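PDB 2QJ8: Mlr6093 protein from Mesorhizobium loti, which probably acts as a zinc-dependent hydrolase of the aspartoacylase family, cleaving ester bonds or the carbon-nitrogen bonds of linear amides. Local coordinates for residues V274-G285 and I300-I311; S171-T179 and I219-A230. All coordinates share one frame; numbering follows the deposited sequence.

Contact 1: V274-G285 and I300-I311; sequences VMDEVEQGDVVG and IRAQSKSTVFAI
I300 and G285 meet as an antiparallel pair, I300 N donating to G285 O, while I300 O takes V284 N at 2.9 Å and, more weakly, G285 N. Two residues thus face one, a classic beta bulge. R301 runs extended from CG to NE past the carbonyl of G281. Its NH1 then reaches G281 O at 2.9 Å, near the guanidinium plane, while V283 CG2 sits 3.6 Å from R301 CZ, over one face. A302 CB touches both V278 CG2 and V284 CG2, and A302 O receives G281 N. Here segment 274-285 bends through a type II turn, E279 to D282, in which G281 has positive phi and E279 N donates to D282 OD2 from above the carboxylate plane. Strands 283-288 and 298-301 form an antiparallel beta hairpin, and strand 277-278 pairs antiparallel with 306-312. K305 runs beside E279, and a bend at its end (chi4 63°) brings NZ to E279 OE2 at 2.7 Å, a salt bridge out of the carboxylate plane. S306 pairs with V278 through two backbone bonds, its OG turned back to S304 O. V308 O accepts M275 N, V308 N donates to D276 O, and V308 CG2 meets V278 CG1 at 4.0 Å. I311 CD1 packs against V284 CG1.

Contact 2: S171-T179 and I219-A230; sequences SKAFKLPVT and IYEAGVRNGLIA
F174 lays its ring against helix 219-230 where G223 and G227, one helical turn apart, present no side chain. Its CB lies 3.6 Å from G223 O, and CG is near both that oxygen and G227 CA, 3.8 Å from the latter. With CG anti to the carbonyl carbon (chi1 -79°), the ring then spreads over the helix. CD2 comes to G223 O at 3.3 Å, CE2 reaches toward V224 CG2, and CD1 and CE1 both rest on G227 CA, CE1 at 3.5 Å. That carbon stands over the ring, 13° off the normal, a CH-pi contact with the face. The backbone of the same residue is held too. F174 O accepts N226 ND2 at 3.1 Å, in the amide plane of N226 but well above the carbonyl plane, and also receives a CA-H contact from G223. At one end A173 CB presses on A230 CB, tighter than usual packing; at the other, L176 CD2 and P177 CD meet I219 CG2, the proline at 3.7 Å. The arrangement is an aromatic ring on a helix surface formed by glycines four residues apart, joining helix 218-230 to the type I turn K172-K175 at the end of helix 161-172, within the catalytic domain.

How the contacts relate
Contact 1 has its centre about 23 Å from the centre of the chain and contact 2 about 14 Å, yet both are partly buried. Contact 1 joins strands and their turns, so main-chain hydrogen bonds dominate, with charged side chains at its exposed edge. Contact 2 sets a turn against a helix whose own backbone bonds are already made, leaving packing of a ring and methyls on the helix, with a single hydrogen bond across the segments. The centres of contact 1 and contact 2 are about 25 Å apart. Even so, V178, in segment 171-179 but not touching the helix, packs against M275 and F309 of contact 1. Along the chain, contact 2 closes before contact 1 opens.

Contact 1: V274-G285 and I300-I311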
loop_
_atom_site.group_PDB
_atom_site.type_symbol
_atom_site.label_atom_id
_atom_site.label_comp_id
_atom_site.label_asym_id
_atom_site.label_seq_id
_atom_site.Cartn_x
_atom_site.Cartn_y
_atom_site.Cartn_z
ATOM N N VAL A 274 7.068 -11.695 4.665
ATOM C CA VAL A 274 6.045 -12.499 5.348
ATOM C C VAL A 274 6.321 -13.983 5.042
ATOM O O VAL A 274 6.731 -14.302 3.951
ATOM C CB VAL A 274 4.615 -12.070 4.966
ATOM C CG1 VAL A 274 3.601 -13.106 5.404
ATOM C CG2 VAL A 274 4.310 -10.686 5.573
HETATM N N MSE A 275 6.186 -14.832 6.061
HETATM C CA MSE A 275 6.449 -16.289 6.029
HETATM C C MSE A 275 7.902 -16.709 6.215
HETATM O O MSE A 275 8.159 -17.904 6.362
HETATM C CB MSE A 275 5.824 -17.018 4.811
HETATM C CG MSE A 275 4.314 -16.758 4.612
HETATM SE SE MSE A 275 3.224 -17.129 6.192
HETATM C CE MSE A 275 3.549 -19.045 6.355
ATOM N N ASP A 276 8.852 -15.762 6.240
ATOM C CA ASP A 276 10.236 -16.116 6.486
ATOM C C ASP A 276 10.351 -16.639 7.897
ATOM O O ASP A 276 9.709 -16.116 8.810
ATOM C CB ASP A 276 11.192 -14.918 6.386
ATOM C CG ASP A 276 11.469 -14.467 4.965
ATOM O OD1 ASP A 276 11.018 -15.089 3.967
ATOM O OD2 ASP A 276 12.157 -13.435 4.859
ATOM N N GLU A 277 11.201 -17.652 8.063
ATOM C CA GLU A 277 11.514 -18.244 9.354
ATOM C C GLU A 277 12.840 -17.605 9.754
ATOM O O GLU A 277 13.849 -17.788 9.050
ATOM C CB GLU A 277 11.627 -19.766 9.198
ATOM C CG GLU A 277 10.298 -20.417 8.786
ATOM C CD GLU A 277 10.359 -21.931 8.670
ATOM O OE1 GLU A 277 11.461 -22.476 8.410
ATOM O OE2 GLU A 277 9.287 -22.573 8.830
ATOM N N VAL A 278 12.835 -16.821 10.837
ATOM C CA VAL A 278 14.032 -16.115 11.303
ATOM C C VAL A 278 14.572 -16.746 12.600
ATOM O O VAL A 278 13.813 -17.338 13.368
ATOM C CB VAL A 278 13.763 -14.609 11.485
ATOM C CG1 VAL A 278 13.221 -13.999 10.156
ATOM C CG2 VAL A 278 12.812 -14.354 12.629
ATOM N N GLU A 279 15.890 -16.684 12.784
ATOM C CA GLU A 279 16.547 -17.211 13.983
ATOM C C GLU A 279 16.587 -16.115 15.031
ATOM O O GLU A 279 16.460 -14.940 14.711
ATOM C CB GLU A 279 17.989 -17.670 13.674
ATOM C CG GLU A 279 18.120 -18.780 12.620
ATOM C CD GLU A 279 17.448 -20.101 13.016
ATOM O OE1 GLU A 279 17.247 -20.356 14.224
ATOM O OE2 GLU A 279 17.133 -20.899 12.105
ATOM N N GLN A 280 16.778 -16.517 16.279
ATOM C CA GLN A 280 16.896 -15.604 17.398
ATOM C C GLN A 280 18.080 -14.679 17.112
ATOM O O GLN A 280 19.172 -15.149 16.802
ATOM C CB GLN A 280 17.161 -16.406 18.664
ATOM C CG GLN A 280 17.281 -15.585 19.948
ATOM C CD GLN A 280 17.669 -16.438 21.148
ATOM O OE1 GLN A 280 18.000 -17.623 21.010
ATOM N NE2 GLN A 280 17.670 -15.826 22.331
ATOM N N GLY A 281 17.858 -13.373 17.199
ATOM C CA GLY A 281 18.886 -12.385 16.900
ATOM C C GLY A 281 18.976 -11.898 15.457
ATOM O O GLY A 281 19.730 -10.988 15.203
ATOM N N ASP A 282 18.238 -12.485 14.508
ATOM C CA ASP A 282 18.283 -12.014 13.114
ATOM C C ASP A 282 17.728 -10.610 12.983
ATOM O O ASP A 282 16.745 -10.264 13.652
ATOM C CB ASP A 282 17.466 -12.914 12.169
ATOM C CG ASP A 282 18.173 -14.196 11.794
ATOM O OD1 ASP A 282 19.318 -14.429 12.212
ATOM O OD2 ASP A 282 17.563 -14.992 11.051
ATOM N N VAL A 283 18.353 -9.816 12.111
ATOM C CA VAL A 283 17.884 -8.461 11.825
ATOM C C VAL A 283 16.610 -8.599 10.980
ATOM O O VAL A 283 16.636 -9.197 9.893
ATOM C CB VAL A 283 18.951 -7.632 11.084
ATOM C CG1 VAL A 283 18.413 -6.248 10.686
ATOM C CG2 VAL A 283 20.223 -7.503 11.952
ATOM N N VAL A 284 15.506 -8.092 11.521
ATOM C CA VAL A 284 14.207 -8.122 10.869
ATOM C C VAL A 284 14.016 -6.823 10.070
ATOM O O VAL A 284 13.379 -6.837 9.038
ATOM C CB VAL A 284 13.071 -8.437 11.903
ATOM C CG1 VAL A 284 11.693 -8.144 11.341
ATOM C CG2 VAL A 284 13.192 -9.903 12.352
ATOM N N GLY A 285 14.598 -5.726 10.545
ATOM C CA GLY A 285 14.573 -4.464 9.851
ATOM C C GLY A 285 15.624 -3.527 10.393
ATOM O O GLY A 285 16.278 -3.817 11.402
ATOM N N ILE A 300 16.995 -3.760 14.186
ATOM C CA ILE A 300 15.842 -4.227 14.975
ATOM C C ILE A 300 15.854 -5.768 14.835
ATOM O O ILE A 300 15.585 -6.300 13.754
ATOM C CB ILE A 300 14.505 -3.602 14.499
ATOM C CG1 ILE A 300 14.571 -2.058 14.520
ATOM C CG2 ILE A 300 13.341 -4.135 15.372
ATOM C CD1 ILE A 300 13.402 -1.376 13.926
ATOM N N ARG A 301 16.185 -6.469 15.925
ATOM C CA ARG A 301 16.375 -7.920 15.897
ATOM C C ARG A 301 15.279 -8.776 16.560
ATOM O O ARG A 301 14.665 -8.368 17.558
ATOM C CB ARG A 301 17.714 -8.247 16.552
ATOM C CG ARG A 301 18.931 -7.738 15.806
ATOM C CD ARG A 301 20.192 -7.886 16.630
ATOM N NE ARG A 301 21.323 -7.319 15.895
ATOM C CZ ARG A 301 22.109 -7.966 15.030
ATOM N NH1 ARG A 301 21.941 -9.245 14.734
ATOM N NH2 ARG A 301 23.091 -7.312 14.417
ATOM N N ALA A 302 15.069 -9.969 15.994
ATOM C CA ALA A 302 14.154 -10.975 16.531
ATOM C C ALA A 302 14.658 -11.462 17.913
ATOM O O ALA A 302 15.854 -11.722 18.109
ATOM C CB ALA A 302 14.045 -12.162 15.577
ATOM N N GLN A 303 13.737 -11.565 18.861
ATOM C CA GLN A 303 14.048 -12.040 20.209
ATOM C C GLN A 303 13.972 -13.560 20.351
ATOM O O GLN A 303 14.326 -14.084 21.402
ATOM C CB GLN A 303 13.150 -11.371 21.236
ATOM C CG GLN A 303 13.329 -9.873 21.262
ATOM C CD GLN A 303 12.520 -9.194 22.343
ATOM O OE1 GLN A 303 12.434 -9.669 23.477
ATOM N NE2 GLN A 303 11.955 -8.054 22.002
ATOM N N SER A 304 13.500 -14.263 19.321
ATOM C CA SER A 304 13.440 -15.716 19.335
ATOM C C SER A 304 13.266 -16.236 17.925
ATOM O O SER A 304 12.934 -15.478 17.002
ATOM C CB SER A 304 12.265 -16.238 20.194
ATOM O OG SER A 304 11.046 -16.160 19.489
ATOM N N LYS A 305 13.473 -17.543 17.774
ATOM C CA LYS A 305 13.279 -18.201 16.500
ATOM C C LYS A 305 11.787 -18.117 16.268
ATOM O O LYS A 305 11.016 -18.477 17.144
ATOM C CB LYS A 305 13.755 -19.662 16.538
ATOM C CG LYS A 305 13.619 -20.364 15.212
ATOM C CD LYS A 305 14.114 -21.769 15.258
ATOM C CE LYS A 305 13.908 -22.437 13.912
ATOM N NZ LYS A 305 14.683 -21.782 12.819
ATOM N N SER A 306 11.388 -17.589 15.116
ATOM C CA SER A 306 9.990 -17.358 14.825
ATOM C C SER A 306 9.755 -17.172 13.332
ATOM O O SER A 306 10.717 -17.176 12.546
ATOM C CB SER A 306 9.537 -16.111 15.605
ATOM O OG SER A 306 10.537 -15.102 15.530
ATOM N N THR A 307 8.472 -17.066 12.955
ATOM C CA THR A 307 8.050 -16.818 11.575
ATOM C C THR A 307 7.573 -15.396 11.461
ATOM O O THR A 307 6.987 -14.866 12.392
ATOM C CB THR A 307 6.921 -17.796 11.137
ATOM O OG1 THR A 307 7.420 -19.137 11.231
ATOM C CG2 THR A 307 6.484 -17.560 9.707
ATOM N N VAL A 308 7.841 -14.762 10.334
ATOM C CA VAL A 308 7.339 -13.405 10.084
ATOM C C VAL A 308 5.875 -13.484 9.689
ATOM O O VAL A 308 5.544 -14.006 8.637
ATOM C CB VAL A 308 8.111 -12.638 9.000
ATOM C CG1 VAL A 308 7.477 -11.234 8.806
ATOM C CG2 VAL A 308 9.609 -12.529 9.371
ATOM N N PHE A 309 5.011 -12.973 10.557
ATOM C CA PHE A 309 3.589 -12.960 10.298
ATOM C C PHE A 309 3.249 -11.671 9.586
ATOM O O PHE A 309 2.524 -11.701 8.622
ATOM C CB PHE A 309 2.772 -13.104 11.583
ATOM C CG PHE A 309 1.310 -12.767 11.395
ATOM C CD1 PHE A 309 0.456 -13.684 10.808
ATOM C CD2 PHE A 309 0.801 -11.514 11.758
ATOM C CE1 PHE A 309 -0.869 -13.384 10.622
ATOM C CE2 PHE A 309 -0.535 -11.202 11.541
ATOM C CZ PHE A 309 -1.369 -12.152 10.980
ATOM N N ALA A 310 3.770 -10.541 10.084
ATOM C CA ALA A 310 3.521 -9.250 9.485
ATOM C C ALA A 310 4.748 -8.370 9.623
ATOM O O ALA A 310 5.490 -8.489 10.601
ATOM C CB ALA A 310 2.295 -8.584 10.150
ATOM N N ILE A 311 4.961 -7.496 8.642
ATOM C CA ILE A 311 6.101 -6.575 8.645
ATOM C C ILE A 311 5.730 -5.317 7.862
ATOM O O ILE A 311 5.038 -5.409 6.852
ATOM C CB ILE A 311 7.393 -7.245 8.110
ATOM C CG1 ILE A 311 8.616 -6.337 8.413
ATOM C CG2 ILE A 311 7.247 -7.638 6.618
ATOM C CD1 ILE A 311 9.924 -6.950 8.191
HETATM O O HOH W 1 6.574 -20.968 9.754
HETATM O O HOH W 2 12.448 -20.034 12.353
#

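Contact 2: S171-T179 and I219-A230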
loop_
_atom_site.group_PDB
_atom_site.type_symbol
_atom_site.label_atom_id
_atom_site.label_comp_id
_atom_site.label_asym_id
_atom_site.label_seq_id
_atom_site.Cartn_x
_atom_site.Cartn_y
_atom_site.Cartn_z
ATOM N N SER A 171 -12.429 -21.126 12.450
ATOM C CA SER A 171 -11.342 -20.361 11.838
ATOM C C SER A 171 -10.299 -21.243 11.144
ATOM O O SER A 171 -9.916 -20.968 10.023
ATOM C CB SER A 171 -10.671 -19.489 12.890
ATOM O OG SER A 171 -11.579 -18.516 13.391
ATOM N N LYS A 172 -9.865 -22.302 11.813
ATOM C CA LYS A 172 -8.920 -23.265 11.253
ATOM C C LYS A 172 -9.449 -23.989 10.011
ATOM O O LYS A 172 -8.669 -24.286 9.105
ATOM C CB LYS A 172 -8.504 -24.296 12.318
ATOM C CG LYS A 172 -7.573 -23.727 13.395
ATOM C CD LYS A 172 -7.291 -24.774 14.491
ATOM C CE LYS A 172 -6.326 -24.238 15.549
ATOM N NZ LYS A 172 -6.139 -25.175 16.713
ATOM N N ALA A 173 -10.766 -24.249 9.989
ATOM C CA ALA A 173 -11.472 -24.847 8.851
ATOM C C ALA A 173 -11.459 -23.988 7.554
ATOM O O ALA A 173 -11.816 -24.504 6.508
ATOM C CB ALA A 173 -12.937 -25.206 9.231
ATOM N N PHE A 174 -11.066 -22.709 7.629
ATOM C CA PHE A 174 -10.881 -21.856 6.439
ATOM C C PHE A 174 -9.636 -22.315 5.662
ATOM O O PHE A 174 -9.524 -22.020 4.476
ATOM C CB PHE A 174 -10.696 -20.371 6.785
ATOM C CG PHE A 174 -11.971 -19.623 7.106
ATOM C CD1 PHE A 174 -12.789 -20.009 8.155
ATOM C CD2 PHE A 174 -12.307 -18.489 6.414
ATOM C CE1 PHE A 174 -13.922 -19.299 8.475
ATOM C CE2 PHE A 174 -13.466 -17.775 6.733
ATOM C CZ PHE A 174 -14.276 -18.208 7.759
ATOM N N LYS A 175 -8.720 -23.040 6.326
ATOM C CA LYS A 175 -7.488 -23.521 5.745
ATOM C C LYS A 175 -6.601 -22.413 5.144
ATOM O O LYS A 175 -5.988 -22.602 4.106
ATOM C CB LYS A 175 -7.758 -24.645 4.733
ATOM C CG LYS A 175 -8.722 -25.698 5.232
ATOM C CD LYS A 175 -8.670 -26.966 4.394
ATOM C CE LYS A 175 -9.811 -27.929 4.744
ATOM N NZ LYS A 175 -10.113 -28.044 6.219
ATOM N N LEU A 176 -6.565 -21.242 5.780
ATOM C CA LEU A 176 -5.671 -20.177 5.358
ATOM C C LEU A 176 -4.231 -20.541 5.801
ATOM O O LEU A 176 -4.044 -21.429 6.665
ATOM C CB LEU A 176 -6.089 -18.841 5.980
ATOM C CG LEU A 176 -7.370 -18.239 5.433
ATOM C CD1 LEU A 176 -7.892 -17.106 6.372
ATOM C CD2 LEU A 176 -7.192 -17.738 3.991
ATOM N N PRO A 177 -3.206 -19.930 5.166
ATOM C CA PRO A 177 -1.803 -20.146 5.542
ATOM C C PRO A 177 -1.487 -20.105 7.038
ATOM O O PRO A 177 -0.733 -20.955 7.512
ATOM C CB PRO A 177 -1.089 -19.012 4.814
ATOM C CG PRO A 177 -1.850 -18.873 3.585
ATOM C CD PRO A 177 -3.293 -19.105 3.943
ATOM N N VAL A 178 -2.092 -19.163 7.764
ATOM C CA VAL A 178 -1.887 -19.002 9.199
ATOM C C VAL A 178 -3.158 -18.745 9.989
ATOM O O VAL A 178 -3.991 -17.939 9.578
ATOM C CB VAL A 178 -0.980 -17.764 9.469
ATOM C CG1 VAL A 178 -0.818 -17.490 10.984
ATOM C CG2 VAL A 178 0.389 -17.926 8.769
ATOM N N THR A 179 -3.328 -19.427 11.117
ATOM C CA THR A 179 -4.345 -19.010 12.087
ATOM C C THR A 179 -3.480 -18.485 13.233
ATOM O O THR A 179 -2.664 -19.222 13.755
ATOM C CB THR A 179 -5.321 -20.130 12.546
ATOM O OG1 THR A 179 -6.023 -20.640 11.408
ATOM C CG2 THR A 179 -6.338 -19.565 13.577
ATOM N N ILE A 219 -6.184 -17.024 -2.736
ATOM C CA ILE A 219 -6.009 -17.678 -1.431
ATOM C C ILE A 219 -7.202 -17.352 -0.516
ATOM O O ILE A 219 -7.816 -18.266 0.070
ATOM C CB ILE A 219 -4.689 -17.238 -0.744
ATOM C CG1 ILE A 219 -3.469 -17.711 -1.536
ATOM C CG2 ILE A 219 -4.613 -17.743 0.728
ATOM C CD1 ILE A 219 -3.370 -19.218 -1.719
ATOM N N TYR A 220 -7.535 -16.063 -0.439
ATOM C CA TYR A 220 -8.666 -15.570 0.358
ATOM C C TYR A 220 -9.992 -16.107 -0.108
ATOM O O TYR A 220 -10.832 -16.465 0.731
ATOM C CB TYR A 220 -8.728 -14.058 0.343
ATOM C CG TYR A 220 -7.662 -13.393 1.182
ATOM C CD1 TYR A 220 -7.808 -13.310 2.579
ATOM C CD2 TYR A 220 -6.525 -12.816 0.587
ATOM C CE1 TYR A 220 -6.863 -12.693 3.367
ATOM C CE2 TYR A 220 -5.562 -12.175 1.370
ATOM C CZ TYR A 220 -5.742 -12.113 2.767
ATOM O OH TYR A 220 -4.804 -11.482 3.562
ATOM N N GLU A 221 -10.194 -16.131 -1.434
ATOM C CA GLU A 221 -11.383 -16.743 -2.048
ATOM C C GLU A 221 -11.581 -18.180 -1.633
ATOM O O GLU A 221 -12.691 -18.572 -1.277
ATOM C CB GLU A 221 -11.280 -16.800 -3.574
ATOM C CG GLU A 221 -11.936 -15.719 -4.330
ATOM C CD GLU A 221 -11.826 -15.937 -5.855
ATOM O OE1 GLU A 221 -11.252 -16.939 -6.334
ATOM O OE2 GLU A 221 -12.332 -15.095 -6.593
ATOM N N ALA A 222 -10.516 -18.977 -1.766
ATOM C CA ALA A 222 -10.571 -20.400 -1.425
ATOM C C ALA A 222 -10.802 -20.579 0.086
ATOM O O ALA A 222 -11.542 -21.485 0.496
ATOM C CB ALA A 222 -9.294 -21.126 -1.875
ATOM N N GLY A 223 -10.151 -19.720 0.875
ATOM C CA GLY A 223 -10.260 -19.687 2.311
ATOM C C GLY A 223 -11.678 -19.435 2.760
ATOM O O GLY A 223 -12.213 -20.181 3.564
ATOM N N VAL A 224 -12.283 -18.378 2.234
ATOM C CA VAL A 224 -13.655 -18.025 2.601
ATOM C C VAL A 224 -14.662 -19.077 2.146
ATOM O O VAL A 224 -15.608 -19.357 2.871
ATOM C CB VAL A 224 -13.997 -16.604 2.163
ATOM C CG1 VAL A 224 -15.494 -16.309 2.353
ATOM C CG2 VAL A 224 -13.119 -15.635 2.968
ATOM N N ARG A 225 -14.424 -19.713 0.995
ATOM C CA ARG A 225 -15.251 -20.835 0.548
ATOM C C ARG A 225 -15.163 -22.027 1.512
ATOM O O ARG A 225 -16.178 -22.638 1.821
ATOM C CB ARG A 225 -14.864 -21.287 -0.860
ATOM C CG ARG A 225 -15.664 -22.514 -1.336
ATOM C CD ARG A 225 -15.296 -22.965 -2.717
ATOM N NE ARG A 225 -15.800 -24.324 -2.979
ATOM C CZ ARG A 225 -15.200 -25.478 -2.653
ATOM N NH1 ARG A 225 -14.017 -25.517 -2.026
ATOM N NH2 ARG A 225 -15.800 -26.636 -2.960
ATOM N N ASN A 226 -13.949 -22.380 1.947
ATOM C CA ASN A 226 -13.754 -23.443 2.944
ATOM C C ASN A 226 -14.510 -23.103 4.251
ATOM O O ASN A 226 -15.160 -23.973 4.850
ATOM C CB ASN A 226 -12.263 -23.668 3.263
ATOM C CG ASN A 226 -11.440 -24.162 2.073
ATOM O OD1 ASN A 226 -11.954 -24.793 1.172
ATOM N ND2 ASN A 226 -10.144 -23.856 2.075
ATOM N N GLY A 227 -14.443 -21.829 4.644
ATOM C CA GLY A 227 -15.134 -21.336 5.833
ATOM C C GLY A 227 -16.625 -21.509 5.713
ATOM O O GLY A 227 -17.258 -21.988 6.650
ATOM N N LEU A 228 -17.175 -21.149 4.545
ATOM C CA LEU A 228 -18.615 -21.297 4.261
ATOM C C LEU A 228 -19.085 -22.737 4.269
ATOM O O LEU A 228 -20.175 -23.022 4.746
ATOM C CB LEU A 228 -18.979 -20.641 2.938
ATOM C CG LEU A 228 -18.853 -19.137 2.918
ATOM C CD1 LEU A 228 -19.006 -18.683 1.496
ATOM C CD2 LEU A 228 -19.871 -18.507 3.846
ATOM N N ILE A 229 -18.250 -23.626 3.738
ATOM C CA ILE A 229 -18.482 -25.053 3.785
ATOM C C ILE A 229 -18.506 -25.512 5.244
ATOM O O ILE A 229 -19.469 -26.134 5.675
ATOM C CB ILE A 229 -17.410 -25.840 2.996
ATOM C CG1 ILE A 229 -17.551 -25.590 1.495
ATOM C CG2 ILE A 229 -17.531 -27.349 3.260
ATOM C CD1 ILE A 229 -16.351 -26.067 0.692
ATOM N N ALA A 230 -17.490 -25.135 6.018
ATOM C CA ALA A 230 -17.429 -25.466 7.449
ATOM C C ALA A 230 -18.644 -24.951 8.253
ATOM O O ALA A 230 -19.010 -25.522 9.264
ATOM C CB ALA A 230 -16.126 -24.927 8.059
#